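Local coordinates for protein tungsten-containing formylmethanofuran dehydrogenase 2 subunit C (Methanothermobacter wolfeii, PDB 5T5I) that probably serves as a beta-helical structural subunit of the tungsten enzyme complex that interconverts carbon dioxide and formylmethanofuran in methanogenesis, at residues Tyr259-Val262 with Gly263-His267; Gly133-Val136 with Gly137-Tyr140. All blocks are in the same frame, centred on the assembly; numbering follows the deposited sequence.

How the interactions relate
Interaction 2 comes first along the chain and interaction 1 later; their centres lie 26 Å apart and their nearest atoms about 17 Å apart, so they do not touch. Both belong to the right-handed beta-helix, one in a loop between two rungs, the other at the end of a strand. Interaction 2 sits near the chain centre, in the loop between strands 125-128 and 151-154, next to a calcium site shared with another chain. Interaction 1 closes strand 256-261, which runs between 208-211 (parallel) and 241-247 (antiparallel). One contact lies in a metal-binding loop in the middle, the other in the turn of the chain after its last strand.

Interaction 1 of 2, residues Tyr259-Val262 with Gly263-His267; sequences YAAV and GCNGH
Asn265 turns its amide back to Ala261 through two torsions: CG stands anti to the carbonyl carbon and beside the backbone N (chi1 -68°), and chi2 of -67° turns the amide plane about CB-CG so that ND2 faces Ala261 O. ND2 is thereby set to donate to Ala261 O over 2.9 Å, with a fairly straight N-H...O angle of 158°. The donor lies in the carbonyl plane, on a lone pair, and the oxygen in turn lies close to the plane of the amide. The same side chain packs as it bonds: Asn265 CB comes within 3.4 Å of Ala261 O, while the methyl Ala260 CB meets the amide nitrogen Asn265 ND2 at 3.8 Å and its carbon CG at 4.0 Å. Between these residues the chain leaves strand 256-261 and doubles back through Val262, Gly263 and Cys264. A weak backbone bond, Asn265 N to Val262 O at 3.5 Å, spans this reversal. Val262 places CG2 between its backbone N and carbonyl carbon, which brings CG2 to 3.2 Å from Gly263 N; its side chain also packs on Ala241 and Tyr243 of strand 241-247 and on Thr131 of the FwdF chain. Ala261 CB and Cys264 SG make a loose apolar approach at 4.5 Å. The other end of the amide is held too, for OD1 accepts from Met215 N and ND2 has a second acceptor in Gly213 O. His267 NE2 hydrogen-bonds Met215 O, in the loop after strand 208-211. With OD1 and ND2 both engaged, the rotation of this buried amide is fixed: it joins the strand end, the reversal after it and the loop at Gly213 and Met215 through three hydrogen bonds.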
# COMPACT_ATOMS: atom_id res chain seq x y z
N TYR C 259 12.96 8.49 29.20
CA TYR C 259 12.44 7.21 29.70
C TYR C 259 10.96 7.14 29.27
O TYR C 259 10.22 8.10 29.46
CB TYR C 259 12.52 7.10 31.23
CG TYR C 259 13.92 6.86 31.77
CD1 TYR C 259 14.52 5.62 31.65
CD2 TYR C 259 14.59 7.85 32.48
CE1 TYR C 259 15.79 5.38 32.19
CE2 TYR C 259 15.83 7.60 33.07
CZ TYR C 259 16.44 6.37 32.90
OH TYR C 259 17.67 6.15 33.48
N ALA C 260 10.54 6.03 28.66
CA ALA C 260 9.15 5.85 28.23
C ALA C 260 8.66 4.47 28.70
O ALA C 260 9.29 3.46 28.39
CB ALA C 260 9.05 5.98 26.71
N ALA C 261 7.54 4.45 29.46
CA ALA C 261 6.94 3.21 30.02
C ALA C 261 6.75 2.12 28.95
O ALA C 261 6.18 2.39 27.89
CB ALA C 261 5.60 3.51 30.67
N VAL C 262 7.27 0.91 29.23
CA VAL C 262 7.26 -0.17 28.23
C VAL C 262 5.84 -0.58 27.76
O VAL C 262 5.67 -0.88 26.58
CB VAL C 262 8.08 -1.43 28.62
CG1 VAL C 262 9.55 -1.10 28.88
CG2 VAL C 262 7.44 -2.20 29.79
N GLY C 263 4.90 -0.64 28.69
CA GLY C 263 3.52 -1.06 28.44
C GLY C 263 2.79 -0.40 27.29
O GLY C 263 2.03 -1.07 26.59
N CYS C 264 3.02 0.90 27.07
CA CYS C 264 2.30 1.62 26.01
C CYS C 264 3.22 2.29 24.97
O CYS C 264 2.72 3.09 24.19
CB CYS C 264 1.33 2.62 26.63
SG CYS C 264 1.95 3.42 28.12
N ASN C 265 4.52 1.91 24.90
CA ASN C 265 5.46 2.50 23.94
C ASN C 265 6.26 1.48 23.12
O ASN C 265 7.34 1.81 22.61
CB ASN C 265 6.39 3.48 24.66
CG ASN C 265 5.64 4.68 25.15
OD1 ASN C 265 5.16 5.50 24.36
ND2 ASN C 265 5.45 4.79 26.45
N GLY C 266 5.71 0.29 22.91
CA GLY C 266 6.35 -0.74 22.10
C GLY C 266 6.60 -0.29 20.67
O GLY C 266 7.60 -0.67 20.07
N HIS C 267 5.71 0.57 20.13
CA HIS C 267 5.84 1.12 18.78
C HIS C 267 7.00 2.15 18.64
O HIS C 267 7.43 2.41 17.52
CB HIS C 267 4.51 1.76 18.35
CG HIS C 267 4.14 2.96 19.15
ND1 HIS C 267 3.76 2.85 20.48
CD2 HIS C 267 4.17 4.27 18.82
CE1 HIS C 267 3.57 4.08 20.91
NE2 HIS C 267 3.79 4.98 19.94

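Interaction 2 of 2, residues Gly133-Val136 with Gly137-Tyr140; sequences GDYV and GSSY. With CA (calcium ion), chain B.
Tyr135 and Ser138 are the ends of a type II beta turn in a loop of the parallel beta-helix. Just before the turn, Asp134 ties the loop to its surroundings, OD1 accepting from Asn160 N and OD2 meeting Ser94 OG of the FwdD chain. Tyr135 follows with positive phi, and its ring meets that of Trp116 with the two planes nearly parallel while its hydroxyl bonds Arg141. Its CB is 3.4 Å from Ser138 OG, and Ser138 CB lies obliquely to the ring, 3.9 Å from Tyr135 CD1. The turn bond from Ser138 N to Tyr135 O is weak, at 3.4 Å with a bent N-H...O angle of 137°. Val136 carries its side chain off the turn, CG1 anti to its backbone N (chi1 175°) and 3.4 Å from Gly137 N. Gly137, also at positive phi, takes the next corner of the turn. Beyond it, Ser138 OG donates to Ser139 O at 3.0 Å, in the carbonyl plane and on a lone pair; Gln119 NE2 also donates to this oxygen. These two bonds are consistent with a fixed peptide at the calcium site. The backbone O of Asp143 and an acidic side chain of another chain bind the calcium ion, and Tyr140 O lies near it at 2.9 Å. Ser139 OG, itself hydrogen-bonded to Glu164 OE1, reaches the calcium ion at 2.7 Å.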
# COMPACT_ATOMS: atom_id res chain seq x y z
N GLY C 133 -1.27 26.27 30.36
CA GLY C 133 -1.11 26.57 28.94
C GLY C 133 0.22 26.09 28.37
O GLY C 133 0.76 25.06 28.78
N ASP C 134 0.74 26.85 27.40
CA ASP C 134 2.03 26.56 26.78
C ASP C 134 3.12 27.14 27.67
O ASP C 134 2.84 27.98 28.53
CB ASP C 134 2.11 27.22 25.38
CG ASP C 134 1.01 26.80 24.42
OD1 ASP C 134 1.02 25.63 23.97
OD2 ASP C 134 0.12 27.64 24.12
N TYR C 135 4.38 26.70 27.46
CA TYR C 135 5.56 27.27 28.10
C TYR C 135 5.57 27.23 29.64
O TYR C 135 6.02 28.18 30.29
CB TYR C 135 5.77 28.73 27.61
CG TYR C 135 6.00 28.87 26.12
CD1 TYR C 135 7.18 28.42 25.53
CD2 TYR C 135 5.08 29.52 25.31
CE1 TYR C 135 7.39 28.55 24.16
CE2 TYR C 135 5.29 29.65 23.94
CZ TYR C 135 6.45 29.17 23.37
OH TYR C 135 6.65 29.32 22.01
N VAL C 136 5.13 26.10 30.24
CA VAL C 136 5.23 25.94 31.68
C VAL C 136 6.74 25.84 31.97
O VAL C 136 7.42 25.03 31.33
CB VAL C 136 4.52 24.66 32.21
CG1 VAL C 136 4.77 24.47 33.70
CG2 VAL C 136 3.02 24.68 31.92
N GLY C 137 7.24 26.66 32.88
CA GLY C 137 8.65 26.65 33.26
C GLY C 137 9.63 26.88 32.13
O GLY C 137 10.69 26.26 32.10
N SER C 138 9.29 27.77 31.19
CA SER C 138 10.11 28.07 30.01
C SER C 138 11.11 29.22 30.23
O SER C 138 11.17 29.81 31.31
CB SER C 138 9.20 28.45 28.84
OG SER C 138 8.71 29.76 29.05
N SER C 139 11.87 29.54 29.18
CA SER C 139 12.76 30.69 29.15
C SER C 139 11.99 31.87 28.49
O SER C 139 10.81 31.74 28.16
CB SER C 139 14.01 30.37 28.32
OG SER C 139 13.75 30.28 26.92
N TYR C 140 12.66 33.00 28.30
CA TYR C 140 12.13 34.16 27.58
C TYR C 140 12.66 34.12 26.14
O TYR C 140 13.75 33.58 25.91
CB TYR C 140 12.55 35.48 28.27
CG TYR C 140 12.07 36.72 27.54
CD1 TYR C 140 10.73 37.06 27.51
CD2 TYR C 140 12.97 37.52 26.83
CE1 TYR C 140 10.27 38.17 26.80
CE2 TYR C 140 12.53 38.64 26.12
CZ TYR C 140 11.18 38.96 26.11
OH TYR C 140 10.79 40.07 25.40
CA CA B . 14.41 31.12 24.47